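PDB 2B5W: glucose 1-dehydrogenase from Haloferax mediterranei, which catalyses the NAD(P)+-dependent, zinc-requiring oxidation of D-glucose to D-glucono-1,5-lactone, accepts several other aldoses, and prefers NADP+ as electron acceptor. Local coordinates for residues A28-L33 with K133-I138; I82-V87 with E307-A312; A176-N181 with L186-M191; D216-E219 with T224-D227. The protein carries 1 engineered substitution. All coordinates share one frame; numbering follows the deposited sequence.

Contact 1. Residues A28-L33 with K133-I138; sequences ALVRTL and KYLVRI
Leu135 reaches across to Ala28 and Val30, and apolar contact between these three buried side chains is all that joins the two segments. One methyl of the leucine does the touching. Leu135 CD1 lies 4.0 Å from Ala28 CB and equally 4.0 Å from Val30 CG2, so it rests between two residues that sit two apart on their strand and point their side chains the same way. Val30 and Leu135 meet tip to tip. The valine offers the methyl beside its backbone N, because CG1 takes the place anti to that nitrogen (chi1 -177°). Leu135 carries CG anti to its carbonyl carbon, and its branch extends toward the other strand.

No hydrogen bond crosses between the segments, and the backbones stay well apart: the nearest CA atoms, those of Ala28 and Leu135, are 8.6 Å from each other. Backbone pairing is made with other strands instead. Ala28 and Val30 bond to Ser130 and Phe128 of strand 127-131, while Leu29 and Arg31 bond to strand 64-71; strand 135-137 pairs with strand 82-85.

Further apolar packing comes from strand 82-85, where Val83 touches Val30 and Pro85 touches Leu135. The cluster thus packs strands 27-37 and 135-137 together within the mainly antiparallel sheet of the GroES-like catalytic domain, characteristic of zinc-containing alcohol dehydrogenases.

Contact 2. Residues I82-V87 with E307-A312; sequences IVVPTV and EHFEAA
The Phe309 ring carries Thr86 CG2 over one face and Val84 CG1 at its edge, in the ring plane. The threonine methyl makes a CH-pi contact, 4.2 Å from the ring centroid and 18° off the ring normal, displaced toward the rim; the valine methyl comes to 3.7 Å from Phe309 CD2. Strand 82-85 and the loop after it belong to the GroES-like domain of a zinc-containing alcohol dehydrogenase, and helix 306-318 follows the last strand, 297-300, of the Rossmann sheet. Phe309 holds CG anti to its carbonyl carbon (chi1 -74°), which sends the ring from the helix toward the strand. Val136 and Ser153 also touch the phenylalanine, and its side chain is about 4 Å from that of Glu150, which binds the catalytic zinc and the substrate. A serine here would probably open a gap between strand and helix, leaving the methyls of Val84 and Thr86 without their aromatic partner. The polar end of Thr86 is engaged elsewhere, OG1 being hydrogen-bonded to Arg89. Pro85 O, buried by the contact without a hydrogen-bonding partner, approaches the ring obliquely, 3.5 Å from Phe309 CE2.

Contact 3. Residues A176-N181 with L186-M191; sequences AFVLGN and LLTLAM. With NAP (NADP nicotinamide-adenine-dinucleotide phosphate), chain I.
The first strand-turn-helix of the Rossmann fold brings Val178 against Leu189 and Thr188, with the dinucleotide-binding turn beginning at Gly180. Val178 CG2 does the touching on the strand side: it sits 3.9 Å from Leu189 CA and 4.0 Å from Leu189 CD1, and 4.1 Å from Thr188 CG2. The valine methyl therefore lies against the helix backbone itself, where Leu189 and Thr188 meet. Thr188 can present its methyl because OG1 turns the other way, hydrogen-bonded to Leu184 O and to Thr155.

At the turn, the end of the Leu186 side chain comes up to the backbone, CD1 lying 3.5 Å from Asn181 O. Gly180, in a conformation (phi 114°) that would jam a side chain against the preceding carbonyl oxygen, passes close to the NADP: its CA is 3.8 Å from O4B of the adenosine ribose. Asn181 belongs to the experimentally established NADP site, beside Arg208.

Strand 175-179 lies between strands 201-206 and 243-248 in the parallel sheet. Helix 183-194 covers it, with Leu189 also touching Cys204 of the former strand and Thr188 touching Tyr247 of the latter, while Leu187 and Met191 face helix 149-164.

Contact 4. Residues D216-E219 with T224-D227; sequences DIIE and TYVD
Ile218 on the helix and Tyr225 on the strand bring their CA atoms to 6.3 Å, and the neighbouring pair Glu219 and Thr224 comes to 6.2 Å. Helix 213-220 thus runs close to the start of strand 224-227, with no hydrogen bond between the two segments. Ile218 and Tyr225 carry the contact in nearly equal measure, the isoleucine using both its branches. Its CG2, anti to the backbone N, presses on the strand backbone, 3.8 Å from Tyr225 N and 3.9 Å from Thr224 C. The longer branch goes to the aromatic ring, CD1 lying 4.1 Å from Tyr225 CD1 as the two side chains cross obliquely.

This is the turn from helix to strand in the second half of a Rossmann beta-alpha-beta unit, strand 201-206, helix 213-220 and strand 224-227, the last being an outermost strand of the parallel sheet within this chain. Ile218 also touches Cys204 of strand 201-206, the neighbour of strand 224-227 in the sheet.

Tyr225 starts toward the helix, but with CG anti to the backbone N (chi1 167°) its ring then leads away, and OH is hydrogen-bonded to Arg208 O. Arg208 is itself an NADP-binding residue, so the hydrogen bond ties this strand to the loop that carries it. Glu219 turns its end toward the strand, OE2 coming to 4.3 Å from Tyr225 CB while forming a salt bridge with Arg210 NH2.

In the fold
From the N terminus, strand 27-37 opens contact 1, which closes about a hundred residues later at strand 135-137. Contact 2 opens within that loop, at strand 82-85, and ends far along the chain on helix 306-318, so the two cross. They also touch, since strands 82-85 and 135-137 are neighbours in one sheet. Contacts 3 and 4 are short, local closures that follow each other in the span bridged by contact 2. Both build on the parallel sheet, and they meet where Leu186 and Leu189 pack on Ile218. Contact 1 thus belongs to the GroES-like part, contacts 3 and 4 to the nucleotide-binding part, and contact 2 ties the GroES-like sheet to the helix that follows the last Rossmann strand.

Contact 1. Residues A28-L33 with K133-I138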
loop_
_atom_site.group_PDB
_atom_site.type_symbol
_atom_site.label_atom_id
_atom_site.label_comp_id
_atom_site.label_asym_id
_atom_site.label_seq_id
_atom_site.Cartn_x
_atom_site.Cartn_y
_atom_site.Cartn_z
ATOM N N ALA A 28 26.955 12.020 -23.146
ATOM C CA ALA A 28 27.246 13.390 -23.508
ATOM C C ALA A 28 27.985 14.129 -22.389
ATOM O O ALA A 28 27.910 13.771 -21.218
ATOM C CB ALA A 28 25.970 14.136 -23.802
ATOM N N LEU A 29 28.721 15.145 -22.786
ATOM C CA LEU A 29 29.323 16.121 -21.867
ATOM C C LEU A 29 28.392 17.314 -21.698
ATOM O O LEU A 29 27.929 17.910 -22.661
ATOM C CB LEU A 29 30.684 16.607 -22.365
ATOM C CG LEU A 29 31.419 17.584 -21.475
ATOM C CD1 LEU A 29 31.877 16.901 -20.209
ATOM C CD2 LEU A 29 32.607 18.212 -22.209
ATOM N N VAL A 30 28.140 17.645 -20.441
ATOM C CA VAL A 30 27.196 18.675 -20.035
ATOM C C VAL A 30 27.938 19.740 -19.231
ATOM O O VAL A 30 28.697 19.434 -18.301
ATOM C CB VAL A 30 26.094 18.053 -19.156
ATOM C CG1 VAL A 30 25.043 19.153 -18.775
ATOM C CG2 VAL A 30 25.449 16.811 -19.807
ATOM N N ARG A 31 27.666 21.007 -19.528
ATOM C CA ARG A 31 28.093 22.113 -18.696
ATOM C C ARG A 31 27.014 22.388 -17.671
ATOM O O ARG A 31 25.880 22.702 -18.027
ATOM C CB ARG A 31 28.351 23.369 -19.525
ATOM C CG ARG A 31 28.742 24.557 -18.709
ATOM C CD ARG A 31 29.249 25.759 -19.539
ATOM N NE ARG A 31 28.488 26.088 -20.758
ATOM C CZ ARG A 31 27.454 26.895 -20.821
ATOM N NH1 ARG A 31 26.924 27.173 -21.998
ATOM N NH2 ARG A 31 26.928 27.432 -19.741
ATOM N N THR A 32 27.387 22.320 -16.402
ATOM C CA THR A 32 26.436 22.553 -15.311
ATOM C C THR A 32 25.958 23.991 -15.266
ATOM O O THR A 32 26.762 24.926 -15.326
ATOM C CB THR A 32 27.082 22.177 -13.995
ATOM O OG1 THR A 32 27.546 20.824 -14.111
ATOM C CG2 THR A 32 26.097 22.219 -12.864
ATOM N N LEU A 33 24.638 24.171 -15.176
ATOM C CA LEU A 33 24.037 25.505 -15.021
ATOM C C LEU A 33 23.805 25.731 -13.524
ATOM O O LEU A 33 24.463 26.560 -12.920
ATOM C CB LEU A 33 22.733 25.642 -15.821
ATOM C CG LEU A 33 22.946 25.570 -17.322
ATOM C CD1 LEU A 33 21.609 25.301 -17.985
ATOM C CD2 LEU A 33 23.530 26.842 -17.859
ATOM N N LYS A 133 20.642 8.151 -22.145
ATOM C CA LYS A 133 19.417 7.540 -21.660
ATOM C C LYS A 133 19.001 8.052 -20.280
ATOM O O LYS A 133 17.860 7.892 -19.897
ATOM C CB LYS A 133 19.553 6.018 -21.622
ATOM C CG LYS A 133 20.545 5.492 -20.617
ATOM C CD LYS A 133 20.850 3.987 -20.857
ATOM C CE LYS A 133 19.675 3.118 -20.444
ATOM N NZ LYS A 133 19.914 1.639 -20.664
ATOM N N TYR A 134 19.948 8.652 -19.557
ATOM C CA TYR A 134 19.712 9.243 -18.234
ATOM C C TYR A 134 19.762 10.767 -18.256
ATOM O O TYR A 134 19.778 11.385 -17.184
ATOM C CB TYR A 134 20.711 8.705 -17.199
ATOM C CG TYR A 134 20.705 7.185 -17.088
ATOM C CD1 TYR A 134 19.519 6.487 -17.036
ATOM C CD2 TYR A 134 21.881 6.466 -17.127
ATOM C CE1 TYR A 134 19.499 5.110 -16.964
ATOM C CE2 TYR A 134 21.862 5.086 -17.049
ATOM C CZ TYR A 134 20.667 4.412 -16.988
ATOM O OH TYR A 134 20.607 3.005 -16.944
ATOM N N LEU A 135 19.759 11.360 -19.440
ATOM C CA LEU A 135 19.650 12.809 -19.596
ATOM C C LEU A 135 18.266 13.077 -20.142
ATOM O O LEU A 135 17.913 12.586 -21.221
ATOM C CB LEU A 135 20.719 13.378 -20.538
ATOM C CG LEU A 135 22.129 13.356 -19.936
ATOM C CD1 LEU A 135 23.210 13.669 -20.925
ATOM C CD2 LEU A 135 22.218 14.286 -18.703
ATOM N N VAL A 136 17.494 13.884 -19.420
ATOM C CA VAL A 136 16.148 14.212 -19.836
ATOM C C VAL A 136 16.120 15.632 -20.370
ATOM O O VAL A 136 16.387 16.590 -19.650
ATOM C CB VAL A 136 15.162 14.065 -18.663
ATOM C CG1 VAL A 136 13.738 14.398 -19.134
ATOM C CG2 VAL A 136 15.260 12.673 -18.048
ATOM N N ARG A 137 15.808 15.797 -21.649
ATOM C CA ARG A 137 15.655 17.124 -22.195
ATOM C C ARG A 137 14.442 17.769 -21.563
ATOM O O ARG A 137 13.407 17.124 -21.358
ATOM C CB ARG A 137 15.448 17.037 -23.712
ATOM C CG ARG A 137 16.738 16.649 -24.449
ATOM C CD ARG A 137 16.510 16.205 -25.905
ATOM N NE ARG A 137 15.923 14.887 -25.897
ATOM C CZ ARG A 137 15.666 14.149 -26.976
ATOM N NH1 ARG A 137 15.917 14.604 -28.190
ATOM N NH2 ARG A 137 15.127 12.955 -26.815
ATOM N N ILE A 138 14.591 19.051 -21.237
ATOM C CA ILE A 138 13.487 19.827 -20.674
ATOM C C ILE A 138 13.332 21.086 -21.513
ATOM O O ILE A 138 14.267 21.544 -22.199
ATOM C CB ILE A 138 13.728 20.163 -19.170
ATOM C CG1 ILE A 138 14.889 21.140 -18.992
ATOM C CG2 ILE A 138 13.932 18.915 -18.355
ATOM C CD1 ILE A 138 14.979 21.694 -17.561
#

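Contact 2. Residues I82-V87 with E307-A312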
loop_
_atom_site.group_PDB
_atom_site.type_symbol
_atom_site.label_atom_id
_atom_site.label_comp_id
_atom_site.label_asym_id
_atom_site.label_seq_id
_atom_site.Cartn_x
_atom_site.Cartn_y
_atom_site.Cartn_z
ATOM N N ILE A 82 19.019 21.665 -23.229
ATOM C CA ILE A 82 18.938 21.789 -21.764
ATOM C C ILE A 82 18.480 20.448 -21.233
ATOM O O ILE A 82 17.414 19.911 -21.621
ATOM C CB ILE A 82 17.949 22.916 -21.325
ATOM C CG1 ILE A 82 18.275 24.258 -21.970
ATOM C CG2 ILE A 82 17.957 23.080 -19.821
ATOM C CD1 ILE A 82 19.720 24.658 -21.851
ATOM N N VAL A 83 19.274 19.886 -20.319
ATOM C CA VAL A 83 19.031 18.568 -19.781
ATOM C C VAL A 83 19.114 18.493 -18.260
ATOM O O VAL A 83 19.855 19.259 -17.636
ATOM C CB VAL A 83 20.037 17.541 -20.383
ATOM C CG1 VAL A 83 19.795 17.354 -21.879
ATOM C CG2 VAL A 83 21.488 17.963 -20.153
ATOM N N VAL A 84 18.336 17.582 -17.696
ATOM C CA VAL A 84 18.388 17.202 -16.306
ATOM C C VAL A 84 18.766 15.726 -16.238
ATOM O O VAL A 84 18.092 14.878 -16.830
ATOM C CB VAL A 84 17.003 17.420 -15.631
ATOM C CG1 VAL A 84 16.992 16.848 -14.263
ATOM C CG2 VAL A 84 16.650 18.912 -15.619
ATOM N N PRO A 85 19.809 15.384 -15.495
ATOM C CA PRO A 85 20.183 13.969 -15.339
ATOM C C PRO A 85 19.359 13.260 -14.273
ATOM O O PRO A 85 19.051 13.836 -13.205
ATOM C CB PRO A 85 21.659 14.056 -14.864
ATOM C CG PRO A 85 21.698 15.332 -14.082
ATOM C CD PRO A 85 20.737 16.293 -14.783
ATOM N N THR A 86 19.088 11.969 -14.494
ATOM C CA THR A 86 18.574 11.136 -13.420
ATOM C C THR A 86 19.744 10.847 -12.467
ATOM O O THR A 86 20.907 11.176 -12.751
ATOM C CB THR A 86 17.980 9.821 -13.918
ATOM O OG1 THR A 86 19.046 9.053 -14.507
ATOM C CG2 THR A 86 16.939 10.043 -14.993
ATOM N N VAL A 87 19.412 10.267 -11.349
ATOM C CA VAL A 87 20.343 10.094 -10.246
ATOM C C VAL A 87 21.004 8.724 -10.189
ATOM O O VAL A 87 22.182 8.617 -9.837
ATOM C CB VAL A 87 19.612 10.388 -8.932
ATOM C CG1 VAL A 87 20.552 10.265 -7.747
ATOM C CG2 VAL A 87 19.037 11.826 -8.956
ATOM N N GLU A 307 10.311 8.837 -16.983
ATOM C CA GLU A 307 8.920 9.266 -17.186
ATOM C C GLU A 307 8.475 10.279 -16.135
ATOM O O GLU A 307 7.625 11.124 -16.409
ATOM C CB GLU A 307 7.986 8.065 -17.133
ATOM C CG GLU A 307 8.126 7.120 -18.305
ATOM C CD GLU A 307 7.154 5.940 -18.218
ATOM O OE1 GLU A 307 6.183 5.993 -17.403
ATOM O OE2 GLU A 307 7.370 4.957 -18.962
ATOM N N HIS A 308 9.016 10.154 -14.933
ATOM C CA HIS A 308 8.655 11.072 -13.849
ATOM C C HIS A 308 9.278 12.435 -14.052
ATOM O O HIS A 308 8.678 13.461 -13.710
ATOM C CB HIS A 308 9.107 10.504 -12.501
ATOM C CG HIS A 308 8.615 9.127 -12.242
ATOM N ND1 HIS A 308 9.451 8.044 -12.042
ATOM C CD2 HIS A 308 7.347 8.639 -12.237
ATOM C CE1 HIS A 308 8.706 6.957 -11.895
ATOM N NE2 HIS A 308 7.429 7.294 -12.002
ATOM N N PHE A 309 10.485 12.468 -14.610
ATOM C CA PHE A 309 11.144 13.726 -14.952
ATOM C C PHE A 309 10.383 14.418 -16.096
ATOM O O PHE A 309 10.172 15.623 -16.072
ATOM C CB PHE A 309 12.624 13.527 -15.381
ATOM C CG PHE A 309 13.585 13.212 -14.258
ATOM C CD1 PHE A 309 13.498 12.026 -13.535
ATOM C CD2 PHE A 309 14.604 14.107 -13.923
ATOM C CE1 PHE A 309 14.351 11.718 -12.487
ATOM C CE2 PHE A 309 15.520 13.775 -12.889
ATOM C CZ PHE A 309 15.382 12.606 -12.153
ATOM N N GLU A 310 9.911 13.658 -17.088
ATOM C CA GLU A 310 9.080 14.248 -18.145
ATOM C C GLU A 310 7.765 14.824 -17.602
ATOM O O GLU A 310 7.385 15.939 -17.928
ATOM C CB GLU A 310 8.809 13.225 -19.265
ATOM C CG GLU A 310 10.033 12.847 -20.071
ATOM C CD GLU A 310 9.746 11.715 -21.090
ATOM O OE1 GLU A 310 8.615 11.241 -21.198
ATOM O OE2 GLU A 310 10.719 11.291 -21.707
ATOM N N ALA A 311 7.108 14.067 -16.715
ATOM C CA ALA A 311 5.864 14.483 -16.100
ATOM C C ALA A 311 6.103 15.755 -15.306
ATOM O O ALA A 311 5.293 16.674 -15.349
ATOM C CB ALA A 311 5.306 13.411 -15.231
ATOM N N ALA A 312 7.245 15.820 -14.624
ATOM C CA ALA A 312 7.616 17.035 -13.863
ATOM C C ALA A 312 7.648 18.287 -14.695
ATOM O O ALA A 312 7.294 19.362 -14.197
ATOM C CB ALA A 312 8.979 16.844 -13.160
#

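Contact 3. Residues A176-N181 with L186-M191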
loop_
_atom_site.group_PDB
_atom_site.type_symbol
_atom_site.label_atom_id
_atom_site.label_comp_id
_atom_site.label_asym_id
_atom_site.label_seq_id
_atom_site.Cartn_x
_atom_site.Cartn_y
_atom_site.Cartn_z
ATOM N N ALA A 176 -6.277 16.311 0.981
ATOM C CA ALA A 176 -4.888 15.870 0.994
ATOM C C ALA A 176 -4.079 16.589 2.046
ATOM O O ALA A 176 -4.323 17.778 2.291
ATOM C CB ALA A 176 -4.287 16.105 -0.400
ATOM N N PHE A 177 -3.117 15.900 2.652
ATOM C CA PHE A 177 -2.387 16.364 3.831
ATOM C C PHE A 177 -0.923 15.983 3.595
ATOM O O PHE A 177 -0.547 14.791 3.530
ATOM C CB PHE A 177 -2.967 15.643 5.047
ATOM C CG PHE A 177 -2.419 16.045 6.407
ATOM C CD1 PHE A 177 -1.830 17.275 6.620
ATOM C CD2 PHE A 177 -2.623 15.206 7.512
ATOM C CE1 PHE A 177 -1.422 17.676 7.891
ATOM C CE2 PHE A 177 -2.184 15.575 8.774
ATOM C CZ PHE A 177 -1.599 16.841 8.973
ATOM N N VAL A 178 -0.089 16.990 3.479
ATOM C CA VAL A 178 1.331 16.794 3.324
ATOM C C VAL A 178 1.931 16.952 4.708
ATOM O O VAL A 178 1.685 17.939 5.390
ATOM C CB VAL A 178 1.938 17.868 2.388
ATOM C CG1 VAL A 178 3.451 17.780 2.366
ATOM C CG2 VAL A 178 1.348 17.778 0.985
ATOM N N LEU A 179 2.706 15.980 5.141
ATOM C CA LEU A 179 3.399 16.078 6.411
ATOM C C LEU A 179 4.820 16.579 6.158
ATOM O O LEU A 179 5.632 15.913 5.502
ATOM C CB LEU A 179 3.455 14.728 7.130
ATOM C CG LEU A 179 2.179 13.930 7.177
ATOM C CD1 LEU A 179 2.428 12.593 7.877
ATOM C CD2 LEU A 179 0.996 14.650 7.746
ATOM N N GLY A 180 5.153 17.764 6.664
ATOM C CA GLY A 180 6.454 18.330 6.408
ATOM C C GLY A 180 6.422 19.587 5.588
ATOM O O GLY A 180 5.709 19.678 4.564
ATOM N N ASN A 181 7.217 20.551 6.049
ATOM C CA ASN A 181 7.265 21.873 5.445
ATOM C C ASN A 181 8.649 22.182 4.935
ATOM O O ASN A 181 9.041 23.332 4.822
ATOM C CB ASN A 181 6.799 22.962 6.456
ATOM C CG ASN A 181 7.666 23.017 7.688
ATOM O OD1 ASN A 181 8.199 22.010 8.143
ATOM N ND2 ASN A 181 7.817 24.216 8.239
ATOM N N LEU A 186 6.691 21.283 0.571
ATOM C CA LEU A 186 6.027 22.463 0.045
ATOM C C LEU A 186 5.827 22.329 -1.471
ATOM O O LEU A 186 4.800 22.700 -2.008
ATOM C CB LEU A 186 6.804 23.732 0.367
ATOM C CG LEU A 186 6.910 24.024 1.868
ATOM C CD1 LEU A 186 7.818 25.216 2.095
ATOM C CD2 LEU A 186 5.583 24.348 2.456
ATOM N N LEU A 187 6.843 21.807 -2.167
ATOM C CA LEU A 187 6.675 21.531 -3.599
ATOM C C LEU A 187 5.492 20.577 -3.828
ATOM O O LEU A 187 4.644 20.795 -4.712
ATOM C CB LEU A 187 7.968 20.910 -4.136
ATOM C CG LEU A 187 8.256 20.822 -5.605
ATOM C CD1 LEU A 187 8.269 22.198 -6.221
ATOM C CD2 LEU A 187 9.620 20.124 -5.743
ATOM N N THR A 188 5.424 19.535 -3.009
ATOM C CA THR A 188 4.384 18.554 -3.098
ATOM C C THR A 188 3.006 19.172 -2.867
ATOM O O THR A 188 2.057 18.872 -3.580
ATOM C CB THR A 188 4.638 17.406 -2.143
ATOM O OG1 THR A 188 5.866 16.756 -2.502
ATOM C CG2 THR A 188 3.584 16.388 -2.212
ATOM N N LEU A 189 2.907 20.064 -1.890
ATOM C CA LEU A 189 1.635 20.714 -1.614
ATOM C C LEU A 189 1.122 21.501 -2.845
ATOM O O LEU A 189 -0.056 21.430 -3.177
ATOM C CB LEU A 189 1.804 21.603 -0.383
ATOM C CG LEU A 189 0.561 22.313 0.139
ATOM C CD1 LEU A 189 -0.442 21.347 0.664
ATOM C CD2 LEU A 189 0.993 23.350 1.197
ATOM N N ALA A 190 1.996 22.268 -3.511
ATOM C CA ALA A 190 1.636 22.981 -4.717
ATOM C C ALA A 190 1.290 22.026 -5.842
ATOM O O ALA A 190 0.342 22.262 -6.608
ATOM C CB ALA A 190 2.754 23.911 -5.165
ATOM N N MET A 191 2.029 20.925 -5.947
ATOM C CA MET A 191 1.665 19.908 -6.923
ATOM C C MET A 191 0.258 19.314 -6.678
ATOM O O MET A 191 -0.499 19.090 -7.596
ATOM C CB MET A 191 2.691 18.776 -6.975
ATOM C CG MET A 191 4.072 19.246 -7.397
ATOM S SD MET A 191 5.332 17.966 -7.263
ATOM C CE MET A 191 4.643 16.705 -8.377
HETATM P PA NAP I . 13.730 18.737 5.296
HETATM O O1A NAP I . 14.598 18.341 6.393
HETATM O O2A NAP I . 14.143 20.063 4.641
HETATM O O5B NAP I . 12.237 18.899 5.777
HETATM C C5B NAP I . 11.626 18.102 6.755
HETATM C C4B NAP I . 10.648 19.064 7.394
HETATM O O4B NAP I . 9.801 18.316 8.237
HETATM C C3B NAP I . 11.322 20.158 8.244
HETATM O O3B NAP I . 10.995 21.470 7.815
HETATM C C2B NAP I . 10.817 19.877 9.660
HETATM O O2B NAP I . 10.477 21.030 10.413
HETATM C C1B NAP I . 9.572 19.059 9.414
HETATM N N9A NAP I . 9.313 18.145 10.509
HETATM C C8A NAP I . 10.147 17.157 10.975
HETATM N N7A NAP I . 9.539 16.540 12.006
HETATM C C5A NAP I . 8.335 17.164 12.232
HETATM C C6A NAP I . 7.295 16.980 13.149
HETATM N N6A NAP I . 7.352 16.065 14.139
HETATM N N1A NAP I . 6.188 17.794 13.089
HETATM C C2A NAP I . 6.073 18.770 12.122
HETATM N N3A NAP I . 7.095 18.969 11.210
HETATM C C4A NAP I . 8.189 18.171 11.258
HETATM O O3 NAP I . 13.818 17.694 4.095
HETATM P PN NAP I . 13.202 17.724 2.598
HETATM O O1N NAP I . 11.876 18.403 2.548
HETATM O O2N NAP I . 14.237 18.049 1.566
HETATM O O5D NAP I . 12.978 16.147 2.730
HETATM C C5D NAP I . 11.884 15.632 3.462
HETATM C C4D NAP I . 12.081 14.145 3.752
HETATM O O4D NAP I . 12.059 13.446 2.504
HETATM C C3D NAP I . 13.420 13.812 4.416
HETATM O O3D NAP I . 13.256 12.825 5.415
HETATM C C2D NAP I . 14.259 13.302 3.250
HETATM O O2D NAP I . 15.336 12.474 3.603
HETATM C C1D NAP I . 13.195 12.587 2.417
HETATM N N1N NAP I . 13.462 12.474 0.978
HETATM C C2N NAP I . 13.207 11.248 0.445
HETATM C C3N NAP I . 13.334 11.061 -0.902
HETATM C C7N NAP I . 12.858 9.735 -1.421
HETATM O O7N NAP I . 13.206 9.547 -2.755
HETATM N N7N NAP I . 12.178 8.883 -0.606
HETATM C C4N NAP I . 13.762 12.085 -1.756
HETATM C C5N NAP I . 14.007 13.333 -1.199
HETATM C C6N NAP I . 13.828 13.530 0.178
HETATM P P2B NAP I . 11.578 21.795 11.384
HETATM O O1X NAP I . 12.633 22.406 10.617
HETATM O O2X NAP I . 10.697 22.808 12.144
HETATM O O3X NAP I . 12.164 20.774 12.365
#

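Contact 4. Residues D216-E219 with T224-D227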
loop_
_atom_site.group_PDB
_atom_site.type_symbol
_atom_site.label_atom_id
_atom_site.label_comp_id
_atom_site.label_asym_id
_atom_site.label_seq_id
_atom_site.Cartn_x
_atom_site.Cartn_y
_atom_site.Cartn_z
ATOM N N ASP A 216 3.712 30.931 5.496
ATOM C CA ASP A 216 3.188 31.855 4.567
ATOM C C ASP A 216 2.906 31.166 3.216
ATOM O O ASP A 216 1.900 31.404 2.606
ATOM C CB ASP A 216 4.159 33.001 4.341
ATOM C CG ASP A 216 4.296 33.949 5.523
ATOM O OD1 ASP A 216 3.445 33.907 6.428
ATOM O OD2 ASP A 216 5.270 34.755 5.553
ATOM N N ILE A 217 3.828 30.284 2.771
ATOM C CA ILE A 217 3.602 29.578 1.502
ATOM C C ILE A 217 2.396 28.662 1.609
ATOM O O ILE A 217 1.529 28.626 0.745
ATOM C CB ILE A 217 4.869 28.777 1.107
ATOM C CG1 ILE A 217 5.888 29.707 0.475
ATOM C CG2 ILE A 217 4.492 27.663 0.101
ATOM C CD1 ILE A 217 7.255 29.082 0.288
ATOM N N ILE A 218 2.311 27.916 2.689
ATOM C CA ILE A 218 1.167 27.040 2.909
ATOM C C ILE A 218 -0.142 27.811 2.818
ATOM O O ILE A 218 -1.041 27.424 2.133
ATOM C CB ILE A 218 1.281 26.372 4.284
ATOM C CG1 ILE A 218 2.416 25.359 4.304
ATOM C CG2 ILE A 218 -0.032 25.672 4.670
ATOM C CD1 ILE A 218 2.912 24.994 5.684
ATOM N N GLU A 219 -0.228 28.934 3.519
ATOM C CA GLU A 219 -1.464 29.703 3.552
ATOM C C GLU A 219 -1.785 30.408 2.230
ATOM O O GLU A 219 -2.944 30.548 1.860
ATOM C CB GLU A 219 -1.430 30.658 4.764
ATOM C CG GLU A 219 -1.486 29.846 6.045
ATOM C CD GLU A 219 -1.639 30.679 7.326
ATOM O OE1 GLU A 219 -1.124 31.804 7.355
ATOM O OE2 GLU A 219 -2.225 30.172 8.310
ATOM N N THR A 224 -4.334 24.742 4.786
ATOM C CA THR A 224 -4.339 24.943 6.219
ATOM C C THR A 224 -3.052 24.451 6.842
ATOM O O THR A 224 -2.642 23.278 6.662
ATOM C CB THR A 224 -5.521 24.192 6.842
ATOM O OG1 THR A 224 -6.770 24.759 6.420
ATOM C CG2 THR A 224 -5.471 24.285 8.376
ATOM N N TYR A 225 -2.424 25.315 7.633
ATOM C CA TYR A 225 -1.231 24.995 8.391
ATOM C C TYR A 225 -1.586 24.271 9.680
ATOM O O TYR A 225 -2.386 24.763 10.488
ATOM C CB TYR A 225 -0.373 26.258 8.678
ATOM C CG TYR A 225 0.716 26.054 9.711
ATOM C CD1 TYR A 225 1.690 25.072 9.557
ATOM C CD2 TYR A 225 0.787 26.833 10.878
ATOM C CE1 TYR A 225 2.681 24.872 10.505
ATOM C CE2 TYR A 225 1.758 26.634 11.808
ATOM C CZ TYR A 225 2.723 25.649 11.638
ATOM O OH TYR A 225 3.709 25.450 12.563
ATOM N N VAL A 226 -1.057 23.067 9.825
ATOM C CA VAL A 226 -1.265 22.236 11.013
ATOM C C VAL A 226 0.043 22.163 11.772
ATOM O O VAL A 226 1.037 21.585 11.348
ATOM C CB VAL A 226 -1.796 20.809 10.647
ATOM C CG1 VAL A 226 -2.091 20.021 11.934
ATOM C CG2 VAL A 226 -3.011 20.908 9.791
ATOM N N ASP A 227 0.056 22.800 12.945
ATOM C CA ASP A 227 1.201 22.774 13.801
ATOM C C ASP A 227 1.102 21.535 14.667
ATOM O O ASP A 227 0.163 21.403 15.420
ATOM C CB ASP A 227 1.169 24.034 14.676
ATOM C CG ASP A 227 2.309 24.130 15.632
ATOM O OD1 ASP A 227 3.136 23.200 15.821
ATOM O OD2 ASP A 227 2.491 25.225 16.265
#